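Local coordinates for protein ribulose-bisphosphate carboxylase (Alicyclobacillus acidocaldarius subsp. acidocaldarius, PDB 4NAS) that belongs to the ribulose-bisphosphate carboxylase large-chain family, with a TIM-barrel catalytic domain that holds calcium in this crystal, at residues A187-R192 with N216-V221. Residues are numbered along the deposited sequence; the frame is centred on the assembly and turned at random.
Sequences ATPEDR and NLTGPV. With FMT (formic acid), chain F.
Arg192 leaves the helix with CG anti to its own carbonyl carbon, and a turn at chi3 (-56°) folds the guanidinium back over Pro189, with one edge near Asn216. Thr218 has OG1 beside both its backbone N and its carbonyl carbon (chi1 66°), where it faces the Pro189 ring. The contact is loose and has no direct hydrogen bond. Pro189 CG lies 4.4 Å from Asn216 O and 4.4 Å from Thr218 OG1. Arg192 NH2 comes within 4.4 Å of Asn216 N, which sits at the guanidinium edge, near its plane. Asp177 bridges the two segments: its OD2 forms a salt bridge with Arg192 NH2 and also accepts from Asn216 N.

Besides that bridge, NE bonds to Tyr213 OH and helps hold the guanidinium. NH1 adds a weak, bent bond to Ala187 O (2.9 Å, 128° at the hydrogen), and that oxygen lies in the guanidinium plane. Pro189 CA lies against one face, offset toward the rim. The start of the helix is fixed too: Thr188 is its N-cap, and its OG1 accepts from Asp191 N at 3.1 Å. The Asn216 amide is held by backbone carbonyls: ND2 bonds to Phe181 O and, weakly, to Glu179 O. Farther along, Val221 N donates to O2 of a formic acid molecule at 3.1 Å, probably a crystallisation additive.

All four touching residues are buried. The contact joins the start of helix 189-207 to the end of strand 214-216 and the loop that follows it. The Asn216 side chain is about 9 Å from a bound calcium ion. Lys176, carboxylated in this structure, Asp178 and Glu179 bind a calcium ion, probably the same one. This arrangement fits a second shell beside the carboxylated-lysine metal site of a RuBisCO-family TIM barrel.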
loop_
_atom_site.group_PDB
_atom_site.type_symbol
_atom_site.label_atom_id
_atom_site.label_comp_id
_atom_site.label_asym_id
_atom_site.label_seq_id
_atom_site.Cartn_x
_atom_site.Cartn_y
_atom_site.Cartn_z
ATOM N N ALA B 187 17.509 12.326 -19.165
ATOM C CA ALA B 187 16.417 12.309 -20.129
ATOM C C ALA B 187 15.085 12.258 -19.402
ATOM O O ALA B 187 14.780 11.279 -18.733
ATOM C CB ALA B 187 16.548 11.128 -21.071
ATOM N N THR B 188 14.309 13.324 -19.536
ATOM C CA THR B 188 12.979 13.393 -18.964
ATOM C C THR B 188 12.041 12.435 -19.688
ATOM O O THR B 188 12.256 12.113 -20.858
ATOM C CB THR B 188 12.410 14.800 -19.091
ATOM O OG1 THR B 188 12.198 15.106 -20.478
ATOM C CG2 THR B 188 13.361 15.797 -18.491
ATOM N N PRO B 189 11.004 11.961 -18.989
ATOM C CA PRO B 189 10.001 11.107 -19.625
ATOM C C PRO B 189 9.414 11.721 -20.913
ATOM O O PRO B 189 9.195 11.003 -21.900
ATOM C CB PRO B 189 8.946 10.959 -18.526
ATOM C CG PRO B 189 9.794 10.890 -17.275
ATOM C CD PRO B 189 10.878 11.951 -17.515
ATOM N N GLU B 190 9.174 13.028 -20.916
ATOM C CA GLU B 190 8.590 13.647 -22.097
ATOM C C GLU B 190 9.584 13.646 -23.266
ATOM O O GLU B 190 9.193 13.434 -24.418
ATOM C CB GLU B 190 8.018 15.049 -21.818
ATOM C CG GLU B 190 8.457 15.750 -20.546
ATOM C CD GLU B 190 7.876 15.145 -19.248
ATOM O OE1 GLU B 190 6.644 15.159 -19.020
ATOM O OE2 GLU B 190 8.684 14.675 -18.444
ATOM N N ASP B 191 10.867 13.850 -22.968
ATOM C CA ASP B 191 11.897 13.816 -24.008
ATOM C C ASP B 191 12.119 12.396 -24.544
ATOM O O ASP B 191 12.441 12.207 -25.726
ATOM C CB ASP B 191 13.219 14.403 -23.503
ATOM C CG ASP B 191 13.194 15.926 -23.419
ATOM O OD1 ASP B 191 12.274 16.554 -23.996
ATOM O OD2 ASP B 191 14.106 16.494 -22.780
ATOM N N ARG B 192 11.962 11.399 -23.673
ATOM C CA ARG B 192 12.052 10.003 -24.097
ATOM C C ARG B 192 10.913 9.628 -25.025
ATOM O O ARG B 192 11.127 8.955 -26.035
ATOM C CB ARG B 192 12.111 9.045 -22.897
ATOM C CG ARG B 192 13.301 9.308 -21.997
ATOM C CD ARG B 192 13.645 8.107 -21.129
ATOM N NE ARG B 192 12.517 7.662 -20.318
ATOM C CZ ARG B 192 12.231 8.121 -19.102
ATOM N NH1 ARG B 192 12.968 9.083 -18.563
ATOM N NH2 ARG B 192 11.198 7.621 -18.431
ATOM N N ASN B 216 7.687 5.017 -17.910
ATOM C CA ASN B 216 7.411 5.047 -16.483
ATOM C C ASN B 216 6.694 6.347 -16.063
ATOM O O ASN B 216 7.197 7.440 -16.321
ATOM C CB ASN B 216 8.723 4.850 -15.715
ATOM C CG ASN B 216 8.514 4.230 -14.330
ATOM O OD1 ASN B 216 7.419 3.771 -13.993
ATOM N ND2 ASN B 216 9.574 4.217 -13.524
ATOM N N LEU B 217 5.526 6.226 -15.424
ATOM C CA LEU B 217 4.766 7.398 -14.941
ATOM C C LEU B 217 5.216 7.749 -13.539
ATOM O O LEU B 217 5.071 6.949 -12.626
ATOM C CB LEU B 217 3.268 7.099 -14.932
ATOM C CG LEU B 217 2.355 8.256 -14.509
ATOM C CD1 LEU B 217 2.582 9.534 -15.344
ATOM C CD2 LEU B 217 0.929 7.787 -14.630
ATOM N N THR B 218 5.825 8.918 -13.373
ATOM C CA THR B 218 6.522 9.221 -12.129
ATOM C C THR B 218 6.361 10.676 -11.708
ATOM O O THR B 218 5.914 11.518 -12.494
ATOM C CB THR B 218 8.036 8.976 -12.275
ATOM O OG1 THR B 218 8.581 9.910 -13.212
ATOM C CG2 THR B 218 8.312 7.582 -12.758
ATOM N N GLY B 219 6.783 10.964 -10.479
ATOM C CA GLY B 219 6.645 12.285 -9.898
ATOM C C GLY B 219 5.552 12.319 -8.833
ATOM O O GLY B 219 4.935 11.309 -8.525
ATOM N N PRO B 220 5.303 13.505 -8.277
ATOM C CA PRO B 220 4.343 13.768 -7.203
ATOM C C PRO B 220 2.905 13.486 -7.627
ATOM O O PRO B 220 2.548 13.751 -8.780
ATOM C CB PRO B 220 4.501 15.274 -6.957
ATOM C CG PRO B 220 5.816 15.634 -7.550
ATOM C CD PRO B 220 6.003 14.726 -8.706
ATOM N N VAL B 221 2.090 12.993 -6.695
ATOM C CA VAL B 221 0.710 12.635 -7.008
ATOM C C VAL B 221 -0.081 13.789 -7.649
ATOM O O VAL B 221 -0.750 13.584 -8.661
ATOM C CB VAL B 221 -0.025 12.033 -5.784
ATOM C CG1 VAL B 221 -1.531 12.113 -5.955
ATOM C CG2 VAL B 221 0.411 10.568 -5.560
HETATM C C FMT F . 4.542 13.310 -3.750
HETATM O O1 FMT F . 5.153 13.038 -2.697
HETATM O O2 FMT F . 3.305 13.405 -3.914
#